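Side-chain contacts in histidinol-phosphate aminotransferase (Clostridium acetobutylicum, PDB 3FTB), which probably transfers an amino group to or from histidinol phosphate with the help of pyridoxal 5'-phosphate, as a class I and II aminotransferase: residues A[29-34]-A[348-353]; A[87-92]-A[244-249]; A[164-169]-A[195-200]; A[211-216]-A[252-257]. All coordinates share one frame; numbering follows the deposited sequence.

Interaction 1: residues A[29-34]-A[348-353]; sequences LDYSSN and TKFLRA
Lys349 is the first residue of helix 348-353 to meet the 29-34 segment: its CD lies 3.8 Å from CD2 of Leu29, an aliphatic contact made by the middle of the lysine chain while the ammonium end leads away. One residue on, Phe350 carries most of the contact. With CG anti to the backbone N (chi1 176°), its ring reaches from the helix onto Tyr31 and lies over one face of the phenol. The rings form an offset face-to-face stack, centroids 4.0 Å apart and planes 16° from parallel. CD1 of Phe350 stands over the centre of the Tyr31 ring, whereas the tyrosine overlaps the phenylalanine toward its rim, and its outer end runs back along the benzylic carbon, Tyr31 CZ coming within 3.4 Å of Phe350 CB. The phenol oxygen is hydrogen-bonded to Lys346 O and Asn347 OD1, in the preceding turn of the same helix, and Lys342 makes a cation-pi contact with the ring. Phe339, in strand 336-340, meets Phe350 edge-to-face. The C-terminal helix is thus joined to the chain around edge strand 29-30 by a buried aromatic stack, with the one polar atom of the pair satisfied by the helix itself.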
loop_
_atom_site.group_PDB
_atom_site.type_symbol
_atom_site.label_atom_id
_atom_site.label_comp_id
_atom_site.label_asym_id
_atom_site.label_seq_id
_atom_site.Cartn_x
_atom_site.Cartn_y
_atom_site.Cartn_z
ATOM N N LEU A 29 -26.359 -11.332 5.980
ATOM C CA LEU A 29 -25.349 -11.826 6.916
ATOM C C LEU A 29 -24.251 -12.587 6.169
ATOM O O LEU A 29 -24.526 -13.640 5.576
ATOM C CB LEU A 29 -25.991 -12.774 7.931
ATOM C CG LEU A 29 -26.434 -12.194 9.270
ATOM C CD1 LEU A 29 -27.087 -10.847 9.082
ATOM C CD2 LEU A 29 -27.376 -13.165 9.967
ATOM N N ASP A 30 -23.022 -12.068 6.193
ATOM C CA ASP A 30 -21.895 -12.764 5.567
ATOM C C ASP A 30 -21.117 -13.624 6.573
ATOM O O ASP A 30 -20.315 -13.115 7.358
ATOM C CB ASP A 30 -20.954 -11.789 4.837
ATOM C CG ASP A 30 -20.064 -12.488 3.797
ATOM O OD1 ASP A 30 -19.520 -11.792 2.913
ATOM O OD2 ASP A 30 -19.910 -13.732 3.855
ATOM N N TYR A 31 -21.374 -14.932 6.531
ATOM C CA TYR A 31 -20.712 -15.901 7.394
ATOM C C TYR A 31 -19.466 -16.491 6.733
ATOM O O TYR A 31 -18.815 -17.388 7.281
ATOM C CB TYR A 31 -21.706 -16.981 7.854
ATOM C CG TYR A 31 -22.458 -16.510 9.071
ATOM C CD1 TYR A 31 -22.112 -16.951 10.344
ATOM C CD2 TYR A 31 -23.465 -15.566 8.957
ATOM C CE1 TYR A 31 -22.778 -16.486 11.468
ATOM C CE2 TYR A 31 -24.139 -15.097 10.072
ATOM C CZ TYR A 31 -23.791 -15.557 11.322
ATOM O OH TYR A 31 -24.463 -15.085 12.423
ATOM N N SER A 32 -19.138 -15.972 5.551
ATOM C CA SER A 32 -17.828 -16.212 4.966
ATOM C C SER A 32 -16.825 -15.101 5.376
ATOM O O SER A 32 -15.608 -15.224 5.159
ATOM C CB SER A 32 -17.930 -16.393 3.445
ATOM O OG SER A 32 -18.125 -15.163 2.772
ATOM N N SER A 33 -17.335 -14.040 6.003
ATOM C CA SER A 33 -16.484 -12.973 6.520
ATOM C C SER A 33 -16.185 -13.100 8.023
ATOM O O SER A 33 -17.092 -13.229 8.852
ATOM C CB SER A 33 -17.124 -11.618 6.236
ATOM O OG SER A 33 -16.650 -10.648 7.150
ATOM N N ASN A 34 -14.905 -13.054 8.372
ATOM C CA ASN A 34 -14.492 -13.192 9.765
ATOM C C ASN A 34 -13.900 -11.907 10.339
ATOM O O ASN A 34 -12.801 -11.903 10.886
ATOM C CB ASN A 34 -13.482 -14.330 9.920
ATOM C CG ASN A 34 -13.893 -15.595 9.179
ATOM O OD1 ASN A 34 -13.056 -16.254 8.570
ATOM N ND2 ASN A 34 -15.171 -15.945 9.239
ATOM N N THR A 348 -27.845 -16.381 16.359
ATOM C CA THR A 348 -29.103 -17.069 16.593
ATOM C C THR A 348 -29.944 -17.027 15.319
ATOM O O THR A 348 -30.608 -17.995 14.963
ATOM C CB THR A 348 -29.871 -16.446 17.768
ATOM O OG1 THR A 348 -29.114 -16.611 18.977
ATOM C CG2 THR A 348 -31.235 -17.109 17.926
ATOM N N LYS A 349 -29.890 -15.899 14.619
ATOM C CA LYS A 349 -30.578 -15.770 13.342
ATOM C C LYS A 349 -30.016 -16.792 12.360
ATOM O O LYS A 349 -30.758 -17.550 11.733
ATOM C CB LYS A 349 -30.397 -14.357 12.787
ATOM C CG LYS A 349 -31.458 -13.956 11.781
ATOM C CD LYS A 349 -31.020 -12.769 10.948
ATOM C CE LYS A 349 -32.182 -12.213 10.137
ATOM N NZ LYS A 349 -33.356 -11.843 10.989
ATOM N N PHE A 350 -28.694 -16.800 12.231
ATOM C CA PHE A 350 -27.982 -17.777 11.409
ATOM C C PHE A 350 -28.437 -19.231 11.642
ATOM O O PHE A 350 -28.782 -19.953 10.695
ATOM C CB PHE A 350 -26.475 -17.653 11.670
ATOM C CG PHE A 350 -25.656 -18.676 10.950
ATOM C CD1 PHE A 350 -25.441 -18.572 9.577
ATOM C CD2 PHE A 350 -25.104 -19.751 11.639
ATOM C CE1 PHE A 350 -24.687 -19.516 8.902
ATOM C CE2 PHE A 350 -24.347 -20.706 10.970
ATOM C CZ PHE A 350 -24.141 -20.586 9.598
ATOM N N LEU A 351 -28.421 -19.647 12.910
ATOM C CA LEU A 351 -28.762 -21.007 13.313
ATOM C C LEU A 351 -30.217 -21.327 13.004
ATOM O O LEU A 351 -30.544 -22.450 12.602
ATOM C CB LEU A 351 -28.506 -21.198 14.814
ATOM C CG LEU A 351 -27.070 -21.325 15.340
ATOM C CD1 LEU A 351 -26.977 -20.840 16.779
ATOM C CD2 LEU A 351 -26.564 -22.765 15.217
ATOM N N ARG A 352 -31.091 -20.344 13.202
ATOM C CA ARG A 352 -32.506 -20.544 12.937
ATOM C C ARG A 352 -32.801 -20.724 11.456
ATOM O O ARG A 352 -33.892 -21.133 11.092
ATOM C CB ARG A 352 -33.338 -19.419 13.541
ATOM C CG ARG A 352 -33.210 -19.368 15.058
ATOM C CD ARG A 352 -34.046 -18.257 15.666
ATOM N NE ARG A 352 -33.835 -16.984 14.982
ATOM C CZ ARG A 352 -34.311 -15.818 15.405
ATOM N NH1 ARG A 352 -35.024 -15.759 16.523
ATOM N NH2 ARG A 352 -34.071 -14.712 14.712
ATOM N N ALA A 353 -31.822 -20.429 10.608
ATOM C CA ALA A 353 -31.932 -20.727 9.186
ATOM C C ALA A 353 -31.412 -22.141 8.923
ATOM O O ALA A 353 -31.977 -22.881 8.110
ATOM C CB ALA A 353 -31.155 -19.716 8.373
#

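Interaction 2: residues A[87-92]-A[244-249]; sequences ASEIIE and PWNINC. With PO4 (phosphate ion), chain E.
A single side-chain hydrogen bond joins the two segments: Asn246 ND2 donates to Glu89 OE1 over 3.2 Å, with an N-H...O angle of 145°. The acceptor lies almost in the amide plane of Asn246, but the donor meets the syn side of OE1 and stands 21° out of the carboxylate plane, the two flat groups being turned 77° against each other. Glu89 reaches across by an extended chain. Each end has a further partner, since OE1 also accepts from Asn85 N and ND2 also donates to Leu83 O. The backbone of the loop faces the second subunit, where Asn85 of that chain donates to Asn246 O.

The other polar contacts bind an anion at the start of helix 87-95. Ala87 N donates to phosphate O2 (2.9 Å) and Ser88 N to phosphate O1 (3.0 Å); Ser88 OG also meets O1, but is modelled too close for its length to be trusted. The ion is probably from the crystallisation liquor, and its position is consistent with that of the cofactor's phosphate group in this family. Backbone N-H groups and the helix end would favour an anion there, whereas the buried Asn246 amide and the Glu89 carboxylate tie the dimer-facing loop to the same helix.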
loop_
_atom_site.group_PDB
_atom_site.type_symbol
_atom_site.label_atom_id
_atom_site.label_comp_id
_atom_site.label_asym_id
_atom_site.label_seq_id
_atom_site.Cartn_x
_atom_site.Cartn_y
_atom_site.Cartn_z
ATOM N N ALA A 87 -1.861 -7.393 6.014
ATOM C CA ALA A 87 -1.013 -8.574 6.225
ATOM C C ALA A 87 -0.640 -9.227 4.888
ATOM O O ALA A 87 0.401 -9.883 4.764
ATOM C CB ALA A 87 -1.697 -9.586 7.135
ATOM N N SER A 88 -1.497 -9.037 3.889
ATOM C CA SER A 88 -1.290 -9.608 2.563
ATOM C C SER A 88 0.119 -9.373 2.060
ATOM O O SER A 88 0.747 -10.265 1.496
ATOM C CB SER A 88 -2.271 -8.996 1.566
ATOM O OG SER A 88 -3.587 -9.015 2.074
ATOM N N GLU A 89 0.603 -8.154 2.250
ATOM C CA GLU A 89 1.886 -7.754 1.694
ATOM C C GLU A 89 3.000 -8.596 2.313
ATOM O O GLU A 89 3.965 -8.975 1.644
ATOM C CB GLU A 89 2.125 -6.248 1.922
ATOM C CG GLU A 89 3.182 -5.613 1.003
ATOM C CD GLU A 89 3.504 -4.140 1.331
ATOM O OE1 GLU A 89 2.743 -3.504 2.086
ATOM O OE2 GLU A 89 4.523 -3.609 0.825
ATOM N N ILE A 90 2.836 -8.907 3.593
ATOM C CA ILE A 90 3.876 -9.576 4.361
ATOM C C ILE A 90 3.932 -11.072 4.062
ATOM O O ILE A 90 5.019 -11.650 3.964
ATOM C CB ILE A 90 3.676 -9.323 5.859
ATOM C CG1 ILE A 90 3.638 -7.819 6.120
ATOM C CG2 ILE A 90 4.771 -9.998 6.689
ATOM C CD1 ILE A 90 2.934 -7.474 7.379
ATOM N N ILE A 91 2.761 -11.687 3.912
ATOM C CA ILE A 91 2.659 -13.085 3.499
ATOM C C ILE A 91 3.359 -13.300 2.160
ATOM O O ILE A 91 4.253 -14.147 2.038
ATOM C CB ILE A 91 1.186 -13.513 3.369
ATOM C CG1 ILE A 91 0.490 -13.432 4.733
ATOM C CG2 ILE A 91 1.085 -14.915 2.773
ATOM C CD1 ILE A 91 -1.000 -13.682 4.676
ATOM N N GLU A 92 2.963 -12.516 1.160
ATOM C CA GLU A 92 3.615 -12.569 -0.145
ATOM C C GLU A 92 5.123 -12.349 -0.047
ATOM O O GLU A 92 5.902 -13.166 -0.533
ATOM C CB GLU A 92 3.006 -11.545 -1.108
ATOM C CG GLU A 92 3.839 -11.326 -2.365
ATOM C CD GLU A 92 3.097 -10.548 -3.429
ATOM O OE1 GLU A 92 1.871 -10.743 -3.556
ATOM O OE2 GLU A 92 3.736 -9.743 -4.140
ATOM N N PRO A 244 9.044 2.925 0.193
ATOM C CA PRO A 244 8.950 3.888 1.296
ATOM C C PRO A 244 7.561 4.523 1.349
ATOM O O PRO A 244 6.866 4.569 0.336
ATOM C CB PRO A 244 10.005 4.924 0.938
ATOM C CG PRO A 244 11.015 4.147 0.141
ATOM C CD PRO A 244 10.215 3.172 -0.664
ATOM N N TRP A 245 7.168 4.987 2.530
ATOM C CA TRP A 245 5.787 5.387 2.815
ATOM C C TRP A 245 4.661 4.463 2.289
ATOM O O TRP A 245 3.658 4.953 1.773
ATOM C CB TRP A 245 5.547 6.814 2.330
ATOM C CG TRP A 245 6.573 7.766 2.808
ATOM C CD1 TRP A 245 6.699 8.272 4.070
ATOM C CD2 TRP A 245 7.633 8.342 2.035
ATOM N NE1 TRP A 245 7.776 9.125 4.128
ATOM C CE2 TRP A 245 8.361 9.187 2.891
ATOM C CE3 TRP A 245 8.031 8.228 0.698
ATOM C CZ2 TRP A 245 9.470 9.912 2.456
ATOM C CZ3 TRP A 245 9.134 8.944 0.272
ATOM C CH2 TRP A 245 9.840 9.775 1.145
ATOM N N ASN A 246 4.797 3.147 2.427
ATOM C CA ASN A 246 3.729 2.248 1.976
ATOM C C ASN A 246 2.511 2.236 2.909
ATOM O O ASN A 246 1.495 1.600 2.620
ATOM C CB ASN A 246 4.252 0.822 1.804
ATOM C CG ASN A 246 4.691 0.206 3.120
ATOM O OD1 ASN A 246 5.296 0.869 3.966
ATOM N ND2 ASN A 246 4.388 -1.070 3.298
ATOM N N ILE A 247 2.625 2.933 4.033
ATOM C CA ILE A 247 1.589 2.930 5.067
ATOM C C ILE A 247 0.899 4.284 5.143
ATOM O O ILE A 247 1.504 5.261 5.542
ATOM C CB ILE A 247 2.198 2.601 6.459
ATOM C CG1 ILE A 247 2.992 1.298 6.407
ATOM C CG2 ILE A 247 1.134 2.543 7.547
ATOM C CD1 ILE A 247 2.234 0.147 5.794
ATOM N N ASN A 248 -0.369 4.344 4.755
ATOM C CA ASN A 248 -1.129 5.597 4.831
ATOM C C ASN A 248 -1.268 6.118 6.267
ATOM O O ASN A 248 -1.092 5.368 7.227
ATOM C CB ASN A 248 -2.512 5.422 4.204
ATOM C CG ASN A 248 -3.486 4.706 5.129
ATOM O OD1 ASN A 248 -3.718 3.506 4.991
ATOM N ND2 ASN A 248 -4.063 5.441 6.071
ATOM N N CYS A 249 -1.609 7.399 6.409
ATOM C CA CYS A 249 -1.612 8.055 7.716
ATOM C C CYS A 249 -2.677 7.563 8.713
ATOM O O CYS A 249 -2.441 7.567 9.926
ATOM C CB CYS A 249 -1.675 9.586 7.561
ATOM S SG CYS A 249 -3.237 10.293 6.947
HETATM P P PO4 E . -5.205 -8.389 5.213
HETATM O O1 PO4 E . -4.291 -7.934 4.104
HETATM O O2 PO4 E . -4.568 -8.129 6.546
HETATM O O3 PO4 E . -6.507 -7.631 5.181
HETATM O O4 PO4 E . -5.432 -9.871 5.061
#

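Interaction 3: residues A[164-169]-A[195-200]; sequences EKFIHV and SSFVGE
The rings of Phe166 and Phe197 meet obliquely, their planes inclined at 72° and their centroids 5.6 Å apart. One face of the Phe166 ring is taken by Val169 of its own helix, whose CB stands 4.0 Å above the plane, over the centre. The approach to Phe197 is made by a single corner of the ring: Phe166 CD2 comes to 3.8 Å from Phe197 CZ, and Phe197 CE2 is equally near. Phe197 thus brings its far end, CZ and CE2, to the other ring, and CZ also lies 4.2 Å from Phe166 CB, beside the root of that side chain. The two side chains cross at about a right angle.

Phe166 holds CG anti to its main-chain nitrogen (chi1 -156°), which carries the ring off the helix toward the loop.

The contact belongs to the large domain of the fold type I (aspartate aminotransferase-like) pyridoxal-phosphate enzymes, where helices pack on the seven-stranded mixed sheet. Helix 163-176 leads into strand 179-183, and the 195-200 segment lies in the connection from there to the neighbouring parallel strand 207-212. Ile180 and Ile182 of the first strand touch Phe166 and Phe197 respectively, and Ile209 of the second also touches Phe197; Ile161 packs against both rings.

At the loop end, a backbone hydrogen bond from Glu200 N to Phe197 O (2.7 Å) belongs to the short 3-10 segment here. The backbone N of Phe197 itself donates to Glu184 OE2.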
loop_
_atom_site.group_PDB
_atom_site.type_symbol
_atom_site.label_atom_id
_atom_site.label_comp_id
_atom_site.label_asym_id
_atom_site.label_seq_id
_atom_site.Cartn_x
_atom_site.Cartn_y
_atom_site.Cartn_z
ATOM N N GLU A 164 4.425 -27.225 22.895
ATOM C CA GLU A 164 5.325 -28.299 23.318
ATOM C C GLU A 164 5.829 -29.185 22.154
ATOM O O GLU A 164 7.030 -29.437 22.045
ATOM C CB GLU A 164 4.701 -29.116 24.458
ATOM C CG GLU A 164 5.449 -30.398 24.814
ATOM C CD GLU A 164 4.874 -31.620 24.114
ATOM O OE1 GLU A 164 3.629 -31.743 24.073
ATOM O OE2 GLU A 164 5.656 -32.459 23.613
ATOM N N LYS A 165 4.927 -29.623 21.274
ATOM C CA LYS A 165 5.296 -30.487 20.144
ATOM C C LYS A 165 6.093 -29.763 19.060
ATOM O O LYS A 165 6.959 -30.354 18.409
ATOM C CB LYS A 165 4.050 -31.092 19.493
ATOM C CG LYS A 165 3.063 -31.722 20.447
ATOM C CD LYS A 165 2.168 -32.714 19.712
ATOM C CE LYS A 165 1.432 -33.626 20.680
ATOM N NZ LYS A 165 0.845 -34.808 19.984
ATOM N N PHE A 166 5.771 -28.488 18.848
ATOM C CA PHE A 166 6.385 -27.705 17.782
ATOM C C PHE A 166 7.796 -27.253 18.162
ATOM O O PHE A 166 8.592 -26.902 17.283
ATOM C CB PHE A 166 5.506 -26.489 17.460
ATOM C CG PHE A 166 5.683 -25.942 16.060
ATOM C CD1 PHE A 166 5.109 -26.581 14.965
ATOM C CD2 PHE A 166 6.387 -24.764 15.846
ATOM C CE1 PHE A 166 5.257 -26.066 13.675
ATOM C CE2 PHE A 166 6.532 -24.247 14.564
ATOM C CZ PHE A 166 5.966 -24.904 13.481
ATOM N N ILE A 167 8.109 -27.262 19.461
ATOM C CA ILE A 167 9.429 -26.830 19.910
ATOM C C ILE A 167 10.520 -27.682 19.273
ATOM O O ILE A 167 11.630 -27.208 19.025
ATOM C CB ILE A 167 9.574 -26.837 21.453
ATOM C CG1 ILE A 167 8.516 -25.928 22.101
ATOM C CG2 ILE A 167 10.983 -26.391 21.870
ATOM C CD1 ILE A 167 8.337 -24.562 21.423
ATOM N N HIS A 168 10.200 -28.939 18.997
ATOM C CA HIS A 168 11.129 -29.803 18.278
ATOM C C HIS A 168 11.330 -29.309 16.858
ATOM O O HIS A 168 12.427 -29.398 16.312
ATOM C CB HIS A 168 10.639 -31.244 18.304
ATOM C CG HIS A 168 10.320 -31.727 19.682
ATOM N ND1 HIS A 168 11.279 -32.225 20.535
ATOM C CD2 HIS A 168 9.153 -31.748 20.373
ATOM C CE1 HIS A 168 10.716 -32.553 21.685
ATOM N NE2 HIS A 168 9.427 -32.272 21.612
ATOM N N VAL A 169 10.271 -28.765 16.264
ATOM C CA VAL A 169 10.400 -28.133 14.954
ATOM C C VAL A 169 11.235 -26.853 15.072
ATOM O O VAL A 169 12.151 -26.620 14.287
ATOM C CB VAL A 169 9.015 -27.818 14.308
ATOM C CG1 VAL A 169 9.178 -27.363 12.860
ATOM C CG2 VAL A 169 8.126 -29.012 14.354
ATOM N N SER A 195 -0.528 -18.379 23.493
ATOM C CA SER A 195 -0.964 -18.998 22.237
ATOM C C SER A 195 -0.160 -18.516 21.041
ATOM O O SER A 195 -0.015 -19.252 20.056
ATOM C CB SER A 195 -2.458 -18.776 21.997
ATOM O OG SER A 195 -3.217 -19.716 22.742
ATOM N N SER A 196 0.365 -17.290 21.129
ATOM C CA SER A 196 1.279 -16.766 20.109
ATOM C C SER A 196 2.715 -17.185 20.378
ATOM O O SER A 196 3.116 -17.400 21.518
ATOM C CB SER A 196 1.201 -15.244 20.011
ATOM O OG SER A 196 1.537 -14.640 21.237
ATOM N N PHE A 197 3.486 -17.304 19.310
ATOM C CA PHE A 197 4.899 -17.588 19.424
ATOM C C PHE A 197 5.688 -16.302 19.578
ATOM O O PHE A 197 6.917 -16.330 19.564
ATOM C CB PHE A 197 5.382 -18.333 18.184
ATOM C CG PHE A 197 5.076 -19.800 18.206
ATOM C CD1 PHE A 197 3.780 -20.253 17.984
ATOM C CD2 PHE A 197 6.077 -20.729 18.455
ATOM C CE1 PHE A 197 3.490 -21.606 18.016
ATOM C CE2 PHE A 197 5.791 -22.078 18.479
ATOM C CZ PHE A 197 4.497 -22.518 18.262
ATOM N N VAL A 198 5.002 -15.168 19.703
ATOM C CA VAL A 198 5.720 -13.899 19.818
ATOM C C VAL A 198 6.701 -13.919 20.996
ATOM O O VAL A 198 7.801 -13.373 20.907
ATOM C CB VAL A 198 4.778 -12.673 19.919
ATOM C CG1 VAL A 198 4.164 -12.362 18.555
ATOM C CG2 VAL A 198 3.711 -12.884 21.006
ATOM N N GLY A 199 6.304 -14.571 22.086
ATOM C CA GLY A 199 7.157 -14.688 23.258
ATOM C C GLY A 199 8.312 -15.654 23.061
ATOM O O GLY A 199 9.086 -15.921 23.997
ATOM N N GLU A 200 8.421 -16.187 21.841
ATOM C CA GLU A 200 9.504 -17.095 21.482
ATOM C C GLU A 200 10.490 -16.429 20.526
ATOM O O GLU A 200 11.498 -17.029 20.154
ATOM C CB GLU A 200 8.944 -18.375 20.838
ATOM C CG GLU A 200 8.755 -19.565 21.783
ATOM C CD GLU A 200 7.423 -19.536 22.491
ATOM O OE1 GLU A 200 6.524 -18.802 22.033
ATOM O OE2 GLU A 200 7.274 -20.251 23.502
#

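Interaction 4: residues A[211-216]-A[252-257]; sequences RAMTKF and EMAAIN. With PO4 (phosphate ion), chain G; PO4 (phosphate ion), chain E.
Met213 makes the whole apolar contact with helix 252-257. Its sulfur rests against the helix backbone, SD lying 3.6 Å from Ala255 CA and 4.0 Å from Ala255 CB. A bend at the last torsion (chi3 71°) turns the methyl toward the preceding residue, where CE stands 3.9 Å from Ala254 O and 4.4 Å from Ala254 CB. The small alanine side chains let the thioether come close to the main chain.

The polar groups of the two segments bond elsewhere than across the contact. Thr214 OG1 donates to O2 of a phosphate ion (2.7 Å) that is also held by Ser88, Ala87 and Arg223. The guanidinium of Arg211 meets a second phosphate at its edge: NH2 donates to O4 at 2.5 Å in an almost straight bond, and NH1 lies against O1 at a distance too short to be relied on. Arg211 NE forms a salt bridge with Glu184. In the helix, Asn257 ND2 donates back to Met253 O over 2.6 Å.

Met213 follows directly on strand 207-212 of the large sheet, and so joins the strand's end to helix 249-257. On that helix, Ala255 also touches Leu66 of helix 64-74, and Ala254 packs on Phe44 of helix 42-45.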
loop_
_atom_site.group_PDB
_atom_site.type_symbol
_atom_site.label_atom_id
_atom_site.label_comp_id
_atom_site.label_asym_id
_atom_site.label_seq_id
_atom_site.Cartn_x
_atom_site.Cartn_y
_atom_site.Cartn_z
ATOM N N ARG A 211 1.365 -10.569 12.039
ATOM C CA ARG A 211 0.156 -10.142 12.726
ATOM C C ARG A 211 -0.667 -9.234 11.821
ATOM O O ARG A 211 -0.201 -8.817 10.770
ATOM C CB ARG A 211 0.497 -9.395 14.005
ATOM C CG ARG A 211 1.191 -10.225 15.053
ATOM C CD ARG A 211 0.273 -11.218 15.673
ATOM N NE ARG A 211 0.867 -11.785 16.878
ATOM C CZ ARG A 211 0.498 -11.448 18.104
ATOM N NH1 ARG A 211 -0.465 -10.553 18.271
ATOM N NH2 ARG A 211 1.083 -12.011 19.154
ATOM N N ALA A 212 -1.889 -8.920 12.247
ATOM C CA ALA A 212 -2.757 -8.018 11.499
ATOM C C ALA A 212 -3.754 -7.330 12.417
ATOM O O ALA A 212 -4.143 -7.878 13.451
ATOM C CB ALA A 212 -3.487 -8.771 10.407
ATOM N N MET A 213 -4.160 -6.124 12.027
ATOM C CA MET A 213 -5.185 -5.371 12.740
ATOM C C MET A 213 -6.497 -5.496 11.983
ATOM O O MET A 213 -7.504 -4.889 12.348
ATOM C CB MET A 213 -4.804 -3.892 12.815
ATOM C CG MET A 213 -3.600 -3.556 13.706
ATOM S SD MET A 213 -3.499 -1.773 14.019
ATOM C CE MET A 213 -4.905 -1.563 15.127
ATOM N N THR A 214 -6.460 -6.296 10.920
ATOM C CA THR A 214 -7.554 -6.415 9.955
ATOM C C THR A 214 -8.749 -7.226 10.442
ATOM O O THR A 214 -9.886 -6.867 10.187
ATOM C CB THR A 214 -7.045 -7.050 8.660
ATOM O OG1 THR A 214 -5.809 -6.428 8.286
ATOM C CG2 THR A 214 -8.064 -6.884 7.553
ATOM N N LYS A 215 -8.489 -8.325 11.137
ATOM C CA LYS A 215 -9.565 -9.187 11.587
ATOM C C LYS A 215 -10.019 -8.782 12.983
ATOM O O LYS A 215 -11.160 -8.357 13.170
ATOM C CB LYS A 215 -9.128 -10.660 11.556
ATOM C CG LYS A 215 -8.864 -11.219 10.156
ATOM C CD LYS A 215 -10.090 -11.092 9.257
ATOM C CE LYS A 215 -9.963 -11.930 7.982
ATOM N NZ LYS A 215 -8.992 -11.353 7.012
ATOM N N PHE A 216 -9.111 -8.891 13.950
ATOM C CA PHE A 216 -9.434 -8.661 15.359
ATOM C C PHE A 216 -9.815 -7.220 15.725
ATOM O O PHE A 216 -10.586 -6.997 16.669
ATOM C CB PHE A 216 -8.284 -9.128 16.247
ATOM C CG PHE A 216 -8.606 -9.107 17.716
ATOM C CD1 PHE A 216 -9.544 -9.975 18.250
ATOM C CD2 PHE A 216 -7.959 -8.225 18.568
ATOM C CE1 PHE A 216 -9.834 -9.957 19.608
ATOM C CE2 PHE A 216 -8.246 -8.206 19.912
ATOM C CZ PHE A 216 -9.183 -9.072 20.434
ATOM N N GLU A 252 -1.522 4.325 10.130
ATOM C CA GLU A 252 -0.560 4.700 11.160
ATOM C C GLU A 252 -1.268 5.146 12.431
ATOM O O GLU A 252 -0.892 4.734 13.529
ATOM C CB GLU A 252 0.349 5.812 10.651
ATOM C CG GLU A 252 1.429 6.225 11.604
ATOM C CD GLU A 252 2.274 7.353 11.047
ATOM O OE1 GLU A 252 1.694 8.310 10.491
ATOM O OE2 GLU A 252 3.515 7.282 11.161
ATOM N N MET A 253 -2.298 5.979 12.277
ATOM C CA MET A 253 -3.049 6.478 13.426
ATOM C C MET A 253 -3.719 5.351 14.206
ATOM O O MET A 253 -3.771 5.389 15.437
ATOM C CB MET A 253 -4.085 7.527 13.014
ATOM C CG MET A 253 -4.862 8.088 14.203
ATOM S SD MET A 253 -6.347 7.148 14.645
ATOM C CE MET A 253 -7.453 7.822 13.400
ATOM N N ALA A 254 -4.231 4.350 13.490
ATOM C CA ALA A 254 -4.864 3.206 14.138
ATOM C C ALA A 254 -3.859 2.389 14.930
ATOM O O ALA A 254 -4.058 2.129 16.110
ATOM C CB ALA A 254 -5.580 2.325 13.121
ATOM N N ALA A 255 -2.780 1.983 14.272
ATOM C CA ALA A 255 -1.714 1.217 14.922
ATOM C C ALA A 255 -1.134 1.918 16.146
ATOM O O ALA A 255 -0.591 1.279 17.039
ATOM C CB ALA A 255 -0.597 0.916 13.929
ATOM N N ILE A 256 -1.245 3.237 16.183
ATOM C CA ILE A 256 -0.655 4.013 17.266
ATOM C C ILE A 256 -1.622 4.173 18.450
ATOM O O ILE A 256 -1.203 4.183 19.612
ATOM C CB ILE A 256 -0.089 5.376 16.741
ATOM C CG1 ILE A 256 1.252 5.130 16.022
ATOM C CG2 ILE A 256 0.042 6.385 17.875
ATOM C CD1 ILE A 256 1.888 6.334 15.319
ATOM N N ASN A 257 -2.918 4.233 18.145
ATOM C CA ASN A 257 -3.945 4.522 19.142
ATOM C C ASN A 257 -4.829 3.329 19.535
ATOM O O ASN A 257 -5.425 3.311 20.612
ATOM C CB ASN A 257 -4.814 5.682 18.645
ATOM C CG ASN A 257 -4.008 6.958 18.433
ATOM O OD1 ASN A 257 -3.571 7.590 19.387
ATOM N ND2 ASN A 257 -3.810 7.336 17.179
HETATM P P PO4 G . -0.464 -10.248 21.757
HETATM O O1 PO4 G . -1.029 -9.770 20.442
HETATM O O2 PO4 G . 0.177 -9.082 22.476
HETATM O O3 PO4 G . -1.585 -10.833 22.592
HETATM O O4 PO4 G . 0.588 -11.316 21.549
HETATM P P PO4 E . -5.205 -8.389 5.213
HETATM O O1 PO4 E . -4.291 -7.934 4.104
HETATM O O2 PO4 E . -4.568 -8.129 6.546
HETATM O O3 PO4 E . -6.507 -7.631 5.181
HETATM O O4 PO4 E . -5.432 -9.871 5.061
#

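Overall arrangement
Interactions 3 and 4 are buried and apolar, whereas interactions 1 and 2 are partly buried. Both aromatic pairs, interactions 1 and 3, join a helix to chain bordering a strand, but at different sheets and on opposite sides of the chain's centre, about 33 Å apart between centres. Interactions 2 and 4 are close neighbours, with centres about 12 Å apart: they share the phosphate near Ala87, and 244-249 runs into the helix that carries 252-257. Both reach the second subunit. Strand 207-212 links interaction 4 to interaction 3 through Arg211, which packs on Ser196 and Val198, while Asn34 of interaction 1 touches Lys215. Polar bonding between segments is confined to interaction 2, beside the dimer interface.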